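Local coordinates for antiterminator Q protein (Enterobacteria phage SfI, PDB 6JNY), which acts in Q-dependent transcription antitermination, probably by associating with RNA polymerase so that it can read through terminators, at residues E14-W19 and F139-V144; A25-G30 and L65-V70; S37-K42 and I83-Y88; S72-Y75 and K79-G82. All blocks are in the same frame, centred on the assembly; numbering follows the deposited sequence.

Interaction 1: E14-W19 and F139-V144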
loop_
_atom_site.group_PDB
_atom_site.type_symbol
_atom_site.label_atom_id
_atom_site.label_comp_id
_atom_site.label_asym_id
_atom_site.label_seq_id
_atom_site.Cartn_x
_atom_site.Cartn_y
_atom_site.Cartn_z
ATOM N N GLU A 14 -9.455 -7.236 -8.601
ATOM C CA GLU A 14 -10.728 -6.977 -7.930
ATOM C C GLU A 14 -10.791 -7.693 -6.584
ATOM O O GLU A 14 -11.238 -7.121 -5.581
ATOM C CB GLU A 14 -11.896 -7.411 -8.813
ATOM C CG GLU A 14 -12.072 -6.596 -10.075
ATOM C CD GLU A 14 -13.064 -7.232 -11.035
ATOM O OE1 GLU A 14 -13.764 -8.185 -10.627
ATOM O OE2 GLU A 14 -13.140 -6.782 -12.201
ATOM N N TRP A 15 -10.331 -8.941 -6.544
ATOM C CA TRP A 15 -10.331 -9.731 -5.323
ATOM C C TRP A 15 -9.432 -9.103 -4.270
ATOM O O TRP A 15 -9.853 -8.880 -3.128
ATOM C CB TRP A 15 -9.846 -11.141 -5.669
ATOM C CG TRP A 15 -9.759 -12.081 -4.524
ATOM C CD1 TRP A 15 -10.767 -12.841 -4.010
ATOM C CD2 TRP A 15 -8.593 -12.374 -3.735
ATOM N NE1 TRP A 15 -10.307 -13.585 -2.949
ATOM C CE2 TRP A 15 -8.976 -13.314 -2.756
ATOM C CE3 TRP A 15 -7.274 -11.919 -3.751
ATOM C CZ2 TRP A 15 -8.077 -13.827 -1.818
ATOM C CZ3 TRP A 15 -6.376 -12.432 -2.825
ATOM C CH2 TRP A 15 -6.780 -13.380 -1.871
ATOM N N LEU A 16 -8.187 -8.798 -4.641
ATOM C CA LEU A 16 -7.246 -8.277 -3.655
ATOM C C LEU A 16 -7.621 -6.870 -3.218
ATOM O O LEU A 16 -7.549 -6.548 -2.028
ATOM C CB LEU A 16 -5.818 -8.311 -4.196
ATOM C CG LEU A 16 -4.772 -7.686 -3.265
ATOM C CD1 LEU A 16 -4.773 -8.385 -1.905
ATOM C CD2 LEU A 16 -3.409 -7.746 -3.906
ATOM N N ASN A 17 -8.015 -6.015 -4.161
ATOM C CA ASN A 17 -8.437 -4.666 -3.800
ATOM C C ASN A 17 -9.601 -4.712 -2.825
ATOM O O ASN A 17 -9.655 -3.915 -1.877
ATOM C CB ASN A 17 -8.826 -3.890 -5.054
ATOM C CG ASN A 17 -9.309 -2.503 -4.735
ATOM O OD1 ASN A 17 -8.515 -1.614 -4.427
ATOM N ND2 ASN A 17 -10.621 -2.320 -4.779
ATOM N N GLY A 18 -10.538 -5.635 -3.030
ATOM C CA GLY A 18 -11.653 -5.756 -2.109
ATOM C C GLY A 18 -11.189 -6.091 -0.705
ATOM O O GLY A 18 -11.621 -5.472 0.273
ATOM N N TRP A 19 -10.295 -7.077 -0.583
ATOM C CA TRP A 19 -9.772 -7.445 0.733
ATOM C C TRP A 19 -9.008 -6.291 1.361
ATOM O O TRP A 19 -9.124 -6.050 2.570
ATOM C CB TRP A 19 -8.872 -8.678 0.617
ATOM C CG TRP A 19 -9.613 -9.962 0.697
ATOM C CD1 TRP A 19 -9.682 -10.937 -0.268
ATOM C CD2 TRP A 19 -10.400 -10.436 1.799
ATOM N NE1 TRP A 19 -10.468 -11.978 0.170
ATOM C CE2 TRP A 19 -10.917 -11.693 1.433
ATOM C CE3 TRP A 19 -10.723 -9.917 3.057
ATOM C CZ2 TRP A 19 -11.733 -12.444 2.284
ATOM C CZ3 TRP A 19 -11.529 -10.667 3.897
ATOM C CH2 TRP A 19 -12.019 -11.913 3.507
ATOM N N PHE A 139 0.778 -6.402 -6.612
ATOM C CA PHE A 139 1.389 -7.561 -7.251
ATOM C C PHE A 139 2.172 -8.401 -6.249
ATOM O O PHE A 139 2.117 -9.642 -6.290
ATOM C CB PHE A 139 2.280 -7.088 -8.400
ATOM C CG PHE A 139 2.870 -8.214 -9.194
ATOM C CD1 PHE A 139 2.150 -8.807 -10.211
ATOM C CD2 PHE A 139 4.132 -8.694 -8.894
ATOM C CE1 PHE A 139 2.690 -9.861 -10.939
ATOM C CE2 PHE A 139 4.674 -9.749 -9.611
ATOM C CZ PHE A 139 3.951 -10.324 -10.629
ATOM N N MET A 140 2.921 -7.745 -5.360
ATOM C CA MET A 140 3.705 -8.456 -4.350
ATOM C C MET A 140 2.800 -9.108 -3.315
ATOM O O MET A 140 3.087 -10.213 -2.825
ATOM C CB MET A 140 4.653 -7.494 -3.642
ATOM C CG MET A 140 5.759 -6.903 -4.495
ATOM S SD MET A 140 6.357 -5.366 -3.746
ATOM C CE MET A 140 7.085 -5.996 -2.237
ATOM N N ILE A 141 1.722 -8.422 -2.936
ATOM C CA ILE A 141 0.865 -8.918 -1.871
ATOM C C ILE A 141 0.032 -10.114 -2.328
ATOM O O ILE A 141 -0.174 -11.062 -1.561
ATOM C CB ILE A 141 0.000 -7.774 -1.313
ATOM C CG1 ILE A 141 0.868 -6.787 -0.544
ATOM C CG2 ILE A 141 -1.070 -8.323 -0.396
ATOM C CD1 ILE A 141 0.169 -5.444 -0.329
ATOM N N TYR A 142 -0.460 -10.104 -3.566
ATOM C CA TYR A 142 -1.455 -11.071 -4.026
ATOM C C TYR A 142 -1.094 -12.539 -3.756
ATOM O O TYR A 142 -1.889 -13.247 -3.123
ATOM C CB TYR A 142 -1.802 -10.877 -5.516
ATOM C CG TYR A 142 -2.660 -12.008 -6.033
ATOM C CD1 TYR A 142 -4.025 -12.026 -5.791
ATOM C CD2 TYR A 142 -2.095 -13.102 -6.684
ATOM C CE1 TYR A 142 -4.824 -13.069 -6.211
ATOM C CE2 TYR A 142 -2.886 -14.157 -7.102
ATOM C CZ TYR A 142 -4.251 -14.131 -6.868
ATOM O OH TYR A 142 -5.046 -15.180 -7.291
ATOM N N PRO A 143 0.048 -13.057 -4.225
ATOM C CA PRO A 143 0.304 -14.492 -4.001
ATOM C C PRO A 143 0.439 -14.838 -2.540
ATOM O O PRO A 143 0.078 -15.951 -2.135
ATOM C CB PRO A 143 1.613 -14.744 -4.750
ATOM C CG PRO A 143 2.303 -13.421 -4.754
ATOM C CD PRO A 143 1.200 -12.395 -4.872
ATOM N N VAL A 144 0.940 -13.912 -1.730
ATOM C CA VAL A 144 1.114 -14.179 -0.310
ATOM C C VAL A 144 -0.227 -14.212 0.401
ATOM O O VAL A 144 -0.442 -15.027 1.304
ATOM C CB VAL A 144 2.078 -13.162 0.320
ATOM C CG1 VAL A 144 2.369 -13.524 1.766
ATOM C CG2 VAL A 144 3.366 -13.104 -0.485
#
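Trp15 and Tyr142 meet with their side chains at about a right angle. The six-membered ring of Trp15 and the tyrosine ring stand at 80° to each other, with centroids 5.6 Å apart. The touching sides are CE3 and CZ3 of Trp15 and CD1 and CE1 of Tyr142. The nearest pair is Trp15 CE3 to Tyr142 CE1, at 3.7 Å. The tyrosine presents its edge here, and Leu16 CB also lies near its ring plane. One turn further along its own helix, Trp19 puts CD1 over one face of the Trp15 ring, 3.5 Å above the plane. This probably limits how the indole can turn.

Leu16 sends its two methyls to different places. Its CG is anti to the backbone N (chi1 176°), which carries the fork toward the other helix. CD2 lies against the backbone of Tyr142, 3.8 Å from Tyr142 N, and also 3.9 Å from Tyr142 CB. CD1 meets Ile141 CG2 at 4.0 Å, and these two side chains again cross at about a right angle. The contact is purely apolar, buried at Leu16 and Ile141 and partly exposed at the aromatic pair.

The helix segments 14-19 and 139-144 cross at 91°, with axes 10.4 Å apart. The second is kinked at Pro143, whose N has no hydrogen to give. Leu8 closes over Leu16 and Tyr142. Leu138 and Leu145 of the long helix 123-155 also touch Leu16, and helix 60-74 reaches Trp19 and Val144.

Interaction 2: A25-G30 and L65-V70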
loop_
_atom_site.group_PDB
_atom_site.type_symbol
_atom_site.label_atom_id
_atom_site.label_comp_id
_atom_site.label_asym_id
_atom_site.label_seq_id
_atom_site.Cartn_x
_atom_site.Cartn_y
_atom_site.Cartn_z
ATOM N N ALA A 25 -10.070 -0.443 6.310
ATOM C CA ALA A 25 -11.053 0.128 7.230
ATOM C C ALA A 25 -10.886 -0.455 8.628
ATOM O O ALA A 25 -11.032 0.257 9.637
ATOM C CB ALA A 25 -12.458 -0.139 6.695
ATOM N N TRP A 26 -10.559 -1.742 8.707
ATOM C CA TRP A 26 -10.308 -2.385 9.995
ATOM C C TRP A 26 -9.088 -1.774 10.679
ATOM O O TRP A 26 -9.125 -1.457 11.875
ATOM C CB TRP A 26 -10.141 -3.883 9.768
ATOM C CG TRP A 26 -9.930 -4.705 10.980
ATOM C CD1 TRP A 26 -10.890 -5.189 11.820
ATOM C CD2 TRP A 26 -8.678 -5.174 11.483
ATOM N NE1 TRP A 26 -10.306 -5.919 12.827
ATOM C CE2 TRP A 26 -8.949 -5.926 12.643
ATOM C CE3 TRP A 26 -7.347 -5.020 11.070
ATOM C CZ2 TRP A 26 -7.939 -6.533 13.391
ATOM C CZ3 TRP A 26 -6.350 -5.616 11.816
ATOM C CH2 TRP A 26 -6.648 -6.371 12.959
ATOM N N VAL A 27 -7.997 -1.585 9.932
ATOM C CA VAL A 27 -6.812 -0.933 10.491
ATOM C C VAL A 27 -7.144 0.478 10.964
ATOM O O VAL A 27 -6.760 0.893 12.069
ATOM C CB VAL A 27 -5.679 -0.915 9.451
ATOM C CG1 VAL A 27 -4.561 0.011 9.882
ATOM C CG2 VAL A 27 -5.151 -2.322 9.219
ATOM N N TYR A 28 -7.852 1.245 10.128
ATOM C CA TYR A 28 -8.130 2.644 10.442
ATOM C C TYR A 28 -8.971 2.778 11.703
ATOM O O TYR A 28 -8.920 3.816 12.375
ATOM C CB TYR A 28 -8.834 3.314 9.263
ATOM C CG TYR A 28 -8.809 4.827 9.270
ATOM C CD1 TYR A 28 -7.609 5.523 9.159
ATOM C CD2 TYR A 28 -9.986 5.557 9.332
ATOM C CE1 TYR A 28 -7.585 6.901 9.143
ATOM C CE2 TYR A 28 -9.973 6.943 9.322
ATOM C CZ TYR A 28 -8.769 7.606 9.219
ATOM O OH TYR A 28 -8.747 8.981 9.207
ATOM N N SER A 29 -9.751 1.753 12.026
ATOM C CA SER A 29 -10.550 1.750 13.245
ATOM C C SER A 29 -9.724 1.472 14.488
ATOM O O SER A 29 -10.273 1.522 15.599
ATOM C CB SER A 29 -11.654 0.708 13.129
ATOM O OG SER A 29 -11.177 -0.574 13.477
ATOM N N GLY A 30 -8.438 1.174 14.336
ATOM C CA GLY A 30 -7.538 1.004 15.455
ATOM C C GLY A 30 -7.449 -0.395 16.008
ATOM O O GLY A 30 -6.889 -0.578 17.097
ATOM N N LEU A 65 -4.789 -11.659 9.904
ATOM C CA LEU A 65 -4.124 -12.430 8.858
ATOM C C LEU A 65 -3.622 -11.509 7.754
ATOM O O LEU A 65 -2.474 -11.621 7.305
ATOM C CB LEU A 65 -5.082 -13.477 8.290
ATOM C CG LEU A 65 -4.583 -14.408 7.174
ATOM C CD1 LEU A 65 -5.292 -15.738 7.246
ATOM C CD2 LEU A 65 -4.769 -13.810 5.780
ATOM N N ILE A 66 -4.474 -10.589 7.300
ATOM C CA ILE A 66 -4.060 -9.687 6.230
ATOM C C ILE A 66 -2.932 -8.781 6.694
ATOM O O ILE A 66 -2.008 -8.483 5.931
ATOM C CB ILE A 66 -5.255 -8.891 5.677
ATOM C CG1 ILE A 66 -6.282 -9.839 5.069
ATOM C CG2 ILE A 66 -4.784 -7.844 4.637
ATOM C CD1 ILE A 66 -7.664 -9.199 4.877
ATOM N N SER A 67 -3.003 -8.301 7.937
ATOM C CA SER A 67 -1.966 -7.409 8.445
ATOM C C SER A 67 -0.615 -8.107 8.486
ATOM O O SER A 67 0.416 -7.500 8.165
ATOM C CB SER A 67 -2.330 -6.938 9.855
ATOM O OG SER A 67 -3.525 -6.178 9.880
ATOM N N GLN A 68 -0.601 -9.368 8.924
ATOM C CA GLN A 68 0.636 -10.139 8.949
ATOM C C GLN A 68 1.174 -10.332 7.542
ATOM O O GLN A 68 2.387 -10.232 7.312
ATOM C CB GLN A 68 0.388 -11.495 9.610
ATOM C CG GLN A 68 0.060 -11.430 11.091
ATOM C CD GLN A 68 0.117 -12.795 11.752
ATOM O OE1 GLN A 68 0.227 -12.899 12.973
ATOM N NE2 GLN A 68 0.048 -13.852 10.944
ATOM N N VAL A 69 0.288 -10.590 6.577
ATOM C CA VAL A 69 0.718 -10.707 5.186
ATOM C C VAL A 69 1.315 -9.395 4.703
ATOM O O VAL A 69 2.416 -9.359 4.140
ATOM C CB VAL A 69 -0.455 -11.171 4.305
ATOM C CG1 VAL A 69 -0.147 -10.967 2.842
ATOM C CG2 VAL A 69 -0.780 -12.617 4.600
ATOM N N VAL A 70 0.589 -8.293 4.897
ATOM C CA VAL A 70 1.045 -7.019 4.357
ATOM C C VAL A 70 2.360 -6.597 4.994
ATOM O O VAL A 70 3.282 -6.148 4.305
ATOM C CB VAL A 70 -0.047 -5.948 4.517
ATOM C CG1 VAL A 70 0.502 -4.576 4.182
ATOM C CG2 VAL A 70 -1.222 -6.290 3.633
#
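Trp26 and Ser67 carry this small buried contact between helix 10-28 and helix 60-74. It covers only 65 Å² in all.

The van der Waals part comes first. The indole of Trp26 turns its edge to the serine. Ser67 OG lies near the ring plane, 3.5 Å from Trp26 CZ3. Val27 adds a looser touch, with its CG2 4.2 Å from Ser67 OG. The first torsion of Ser67 (chi1 -63°) swings OG away from its own carbonyl carbon, and this points the hydroxyl at the first helix. The nearest CA atoms, Val27 and Ser67, are 8.3 Å apart, so the side chains span the gap.

The hydrogen bonds run to other partners. Ser67 OG is bonded to Gly63 O in its own helix and to Trp23 NE1 of helix 10-28. Trp26 NE1 is bonded to Asp60 OD1, near the start of helix 60-74.

The third group lies around the last turn of the first helix. Ser29 OG donates to Trp26 O at 2.7 Å, with a C=O...donor angle of 132° and some tilt from the carbonyl plane. Gly30 N bonds to Val27 O at 2.8 Å. Gly30 has positive phi (89°), and the bonds back into the last turn make a Schellman motif.

The serine hydroxyl thus has two bonds of its own. Its touch on the Trp26 edge is shape packing. Polar links between the helices include Trp23 NE1 with Ser67 OG and Trp26 NE1 with Asp60 OD1.

Interaction 3: S37-K42 and I83-Y88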
loop_
_atom_site.group_PDB
_atom_site.type_symbol
_atom_site.label_atom_id
_atom_site.label_comp_id
_atom_site.label_asym_id
_atom_site.label_seq_id
_atom_site.Cartn_x
_atom_site.Cartn_y
_atom_site.Cartn_z
ATOM N N SER A 37 2.917 -4.658 13.920
ATOM C CA SER A 37 3.526 -3.891 12.842
ATOM C C SER A 37 3.859 -2.484 13.323
ATOM O O SER A 37 2.960 -1.672 13.561
ATOM C CB SER A 37 2.587 -3.827 11.629
ATOM O OG SER A 37 3.104 -2.952 10.639
ATOM N N SER A 38 5.153 -2.183 13.469
ATOM C CA SER A 38 5.542 -0.838 13.871
ATOM C C SER A 38 5.197 0.196 12.806
ATOM O O SER A 38 4.846 1.333 13.145
ATOM C CB SER A 38 7.030 -0.791 14.223
ATOM O OG SER A 38 7.828 -1.238 13.146
ATOM N N VAL A 39 5.279 -0.168 11.524
ATOM C CA VAL A 39 4.943 0.787 10.469
ATOM C C VAL A 39 3.474 1.178 10.556
ATOM O O VAL A 39 3.124 2.364 10.517
ATOM C CB VAL A 39 5.301 0.230 9.078
ATOM C CG1 VAL A 39 4.803 1.172 8.008
ATOM C CG2 VAL A 39 6.806 0.038 8.929
ATOM N N ILE A 40 2.590 0.185 10.677
ATOM C CA ILE A 40 1.163 0.490 10.779
ATOM C C ILE A 40 0.868 1.277 12.049
ATOM O O ILE A 40 0.106 2.251 12.024
ATOM C CB ILE A 40 0.308 -0.783 10.663
ATOM C CG1 ILE A 40 0.527 -1.441 9.296
ATOM C CG2 ILE A 40 -1.169 -0.452 10.853
ATOM C CD1 ILE A 40 -0.099 -2.794 9.173
ATOM N N ALA A 41 1.477 0.880 13.171
ATOM C CA ALA A 41 1.271 1.594 14.431
ATOM C C ALA A 41 1.721 3.047 14.328
ATOM O O ALA A 41 1.005 3.960 14.758
ATOM C CB ALA A 41 2.007 0.873 15.559
ATOM N N LYS A 42 2.905 3.284 13.755
ATOM C CA LYS A 42 3.371 4.655 13.561
ATOM C C LYS A 42 2.443 5.428 12.635
ATOM O O LYS A 42 2.170 6.612 12.864
ATOM C CB LYS A 42 4.792 4.663 12.997
ATOM C CG LYS A 42 5.386 6.055 12.848
ATOM C CD LYS A 42 6.887 6.001 12.601
ATOM C CE LYS A 42 7.516 7.378 12.747
ATOM N NZ LYS A 42 7.382 7.894 14.142
ATOM N N ILE A 83 2.354 4.576 1.318
ATOM C CA ILE A 83 1.399 4.898 0.264
ATOM C C ILE A 83 0.233 3.921 0.281
ATOM O O ILE A 83 -0.929 4.313 0.111
ATOM C CB ILE A 83 2.114 4.948 -1.097
ATOM C CG1 ILE A 83 2.934 6.235 -1.210
ATOM C CG2 ILE A 83 1.127 4.822 -2.246
ATOM C CD1 ILE A 83 3.943 6.216 -2.319
ATOM N N LEU A 84 0.523 2.630 0.478
ATOM C CA LEU A 84 -0.535 1.644 0.614
ATOM C C LEU A 84 -1.472 1.984 1.764
ATOM O O LEU A 84 -2.696 1.871 1.626
ATOM C CB LEU A 84 0.087 0.258 0.835
ATOM C CG LEU A 84 -0.860 -0.941 0.828
ATOM C CD1 LEU A 84 -1.285 -1.268 -0.588
ATOM C CD2 LEU A 84 -0.188 -2.172 1.472
ATOM N N LEU A 85 -0.912 2.394 2.913
ATOM C CA LEU A 85 -1.741 2.738 4.069
ATOM C C LEU A 85 -2.555 4.010 3.832
ATOM O O LEU A 85 -3.733 4.062 4.193
ATOM C CB LEU A 85 -0.878 2.849 5.332
ATOM C CG LEU A 85 -0.331 1.505 5.851
ATOM C CD1 LEU A 85 0.770 1.732 6.892
ATOM C CD2 LEU A 85 -1.438 0.653 6.419
ATOM N N SER A 86 -1.959 5.016 3.187
ATOM C CA SER A 86 -2.717 6.219 2.831
ATOM C C SER A 86 -3.932 5.864 1.984
ATOM O O SER A 86 -5.050 6.303 2.265
ATOM C CB SER A 86 -1.819 7.206 2.091
ATOM O OG SER A 86 -0.828 7.738 2.955
ATOM N N TYR A 87 -3.741 5.017 0.971
ATOM C CA TYR A 87 -4.836 4.700 0.060
ATOM C C TYR A 87 -5.886 3.820 0.729
ATOM O O TYR A 87 -7.088 4.091 0.637
ATOM C CB TYR A 87 -4.269 4.013 -1.182
ATOM C CG TYR A 87 -5.270 3.763 -2.281
ATOM C CD1 TYR A 87 -5.644 2.465 -2.612
ATOM C CD2 TYR A 87 -5.792 4.804 -3.036
ATOM C CE1 TYR A 87 -6.536 2.215 -3.637
ATOM C CE2 TYR A 87 -6.686 4.562 -4.053
ATOM C CZ TYR A 87 -7.052 3.275 -4.360
ATOM O OH TYR A 87 -7.941 3.026 -5.375
ATOM N N TYR A 88 -5.459 2.729 1.377
ATOM C CA TYR A 88 -6.435 1.772 1.890
ATOM C C TYR A 88 -6.906 2.079 3.305
ATOM O O TYR A 88 -8.093 1.920 3.584
ATOM C CB TYR A 88 -5.897 0.330 1.790
ATOM C CG TYR A 88 -5.927 -0.193 0.381
ATOM C CD1 TYR A 88 -7.130 -0.424 -0.265
ATOM C CD2 TYR A 88 -4.749 -0.396 -0.315
ATOM C CE1 TYR A 88 -7.163 -0.904 -1.568
ATOM C CE2 TYR A 88 -4.767 -0.863 -1.617
ATOM C CZ TYR A 88 -5.980 -1.105 -2.233
ATOM O OH TYR A 88 -6.002 -1.576 -3.523
#
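Ser37 OG is gripped by two groups. It accepts the N-H of Ile40, a residue that packs on Leu85, at 3.2 Å between Ile40 N and Ser37 OG and nearly straight at 167°. It is also hydrogen-bonded to Asp71 OD1 of helix 60-74. Ser37 is therefore the N-cap of helix 38-45, and its second bond ties that helix start to a neighbouring helix.

Across the contact, Leu85 does the reaching. Its CG is anti to the carbonyl carbon (chi1 -71°), and the forked end meets Ile40 at about a right angle. Ile40 CG1 sits against both methyls of the fork. It is 4.0 Å from Leu85 CD1 and 4.1 Å from Leu85 CD2.

This is apolar helix-to-helix packing in an all-helical part of the fold, joining the short helix 38-45 to helix 78-90. Val39 adds a further touch, with CG1 4.2 Å from Leu85 CD1. Phe81, one turn before Leu85, packs on both Val39 and Ile40. Trp23 of helix 10-28 also touches Leu85, and Val27 of the same helix touches Ile40. Helix 78-90 widens into a pi-type turn at 86-88.

Interaction 4: S72-Y75 and K79-G82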
loop_
_atom_site.group_PDB
_atom_site.type_symbol
_atom_site.label_atom_id
_atom_site.label_comp_id
_atom_site.label_asym_id
_atom_site.label_seq_id
_atom_site.Cartn_x
_atom_site.Cartn_y
_atom_site.Cartn_z
ATOM N N SER A 72 4.672 -8.462 6.312
ATOM C CA SER A 72 5.748 -9.364 5.921
ATOM C C SER A 72 6.193 -9.148 4.481
ATOM O O SER A 72 7.283 -9.596 4.100
ATOM C CB SER A 72 5.290 -10.807 6.105
ATOM O OG SER A 72 4.427 -11.204 5.063
ATOM N N VAL A 73 5.366 -8.509 3.664
ATOM C CA VAL A 73 5.705 -8.208 2.284
ATOM C C VAL A 73 6.254 -6.793 2.140
ATOM O O VAL A 73 7.238 -6.577 1.432
ATOM C CB VAL A 73 4.463 -8.425 1.388
ATOM C CG1 VAL A 73 4.643 -7.765 0.031
ATOM C CG2 VAL A 73 4.161 -9.924 1.241
ATOM N N MET A 74 5.623 -5.819 2.799
ATOM C CA MET A 74 5.878 -4.409 2.554
ATOM C C MET A 74 6.931 -3.794 3.461
ATOM O O MET A 74 7.291 -2.627 3.253
ATOM C CB MET A 74 4.578 -3.608 2.715
ATOM C CG MET A 74 3.464 -4.027 1.764
ATOM S SD MET A 74 3.914 -3.854 0.025
ATOM C CE MET A 74 4.373 -2.123 -0.036
ATOM N N TYR A 75 7.417 -4.522 4.476
ATOM C CA TYR A 75 8.407 -3.930 5.370
ATOM C C TYR A 75 9.662 -3.514 4.620
ATOM O O TYR A 75 10.397 -2.649 5.100
ATOM C CB TYR A 75 8.772 -4.898 6.506
ATOM C CG TYR A 75 9.756 -5.974 6.081
ATOM C CD1 TYR A 75 9.314 -7.164 5.516
ATOM C CD2 TYR A 75 11.131 -5.790 6.226
ATOM C CE1 TYR A 75 10.207 -8.146 5.115
ATOM C CE2 TYR A 75 12.025 -6.756 5.818
ATOM C CZ TYR A 75 11.561 -7.932 5.269
ATOM O OH TYR A 75 12.460 -8.897 4.866
ATOM N N LYS A 79 8.430 3.499 2.013
ATOM C CA LYS A 79 7.714 4.485 1.209
ATOM C C LYS A 79 6.454 3.880 0.610
ATOM O O LYS A 79 5.360 4.445 0.728
ATOM C CB LYS A 79 8.635 5.014 0.109
ATOM C CG LYS A 79 8.058 6.139 -0.743
ATOM C CD LYS A 79 9.000 6.438 -1.903
ATOM C CE LYS A 79 8.483 7.564 -2.776
ATOM N NZ LYS A 79 9.292 7.716 -4.030
ATOM N N ALA A 80 6.589 2.713 -0.025
ATOM C CA ALA A 80 5.436 2.043 -0.610
ATOM C C ALA A 80 4.442 1.617 0.459
ATOM O O ALA A 80 3.225 1.711 0.257
ATOM C CB ALA A 80 5.892 0.837 -1.435
ATOM N N PHE A 81 4.942 1.132 1.601
ATOM C CA PHE A 81 4.065 0.764 2.707
ATOM C C PHE A 81 3.203 1.954 3.123
ATOM O O PHE A 81 1.984 1.822 3.277
ATOM C CB PHE A 81 4.931 0.263 3.870
ATOM C CG PHE A 81 4.251 -0.712 4.812
ATOM C CD1 PHE A 81 2.865 -0.817 4.914
ATOM C CD2 PHE A 81 5.034 -1.532 5.630
ATOM C CE1 PHE A 81 2.285 -1.725 5.802
ATOM C CE2 PHE A 81 4.459 -2.437 6.520
ATOM C CZ PHE A 81 3.088 -2.532 6.612
ATOM N N GLY A 82 3.814 3.130 3.253
ATOM C CA GLY A 82 3.048 4.307 3.635
ATOM C C GLY A 82 2.003 4.686 2.603
ATOM O O GLY A 82 0.878 5.061 2.952
#
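Met74 lays its CB over one face of the Phe81 ring. CB lies 3.7 Å from the ring centroid and 18° off the ring normal, a CH-pi contact. It is offset toward the rim, and its closest ring atoms are CG and CD2, with Met74 CB to Phe81 CG at 3.6 Å. The next atom, CG, packs toward Leu84. From there the chain bends at both later torsions. SD faces Ile141 of the long helix 123-155. The bends bring CE back to helix 78-90, where it touches Ala80 CB at 3.6 Å. CE is also 3.7 Å from Phe81 N, so the tip rests on the helix backbone.

The backbone of Met74 joins in. Met74 O lies 3.5 Å from Phe81 CD2. Tyr75 N comes close to the same ring, 4.0 Å from Phe81 CD2.

The segments lie at the C-terminal part of helix 60-74 and in the first turns of helix 78-90, with a short helix-to-helix turn between them. The family belongs to the helix-turn-helix group. Asp77 OD1 takes the N-H of Ala80 at the start of the second helix. Val70, Val39 and Ile40 pack round Phe81.

The curled methionine covers Ala80 and the Phe81 face at once. Across the turn the two segments meet through apolar and CH-pi packing, without a polar bond between them.

Overall arrangement
Helix 10-28 enters first, and its residues 14-19 pack on 139-144 of the last helix. Interaction 1 therefore closes the longest loop, and the other three contacts nest inside it. Interaction 2 ties the end of helix 10-28 to helix 60-74. Interaction 3 ties helix 38-45 to helix 78-90, and along the chain it crosses interaction 2. Interaction 4 closes the short turn between helices 60-74 and 78-90. It follows interaction 2 and nests within interaction 3. The four contacts touch one another: Val73 meets Met140, Val144 meets Val69, Val70 meets Leu84, and Asn17 OD1 probably bonds Tyr88 OH. Together they join five helices.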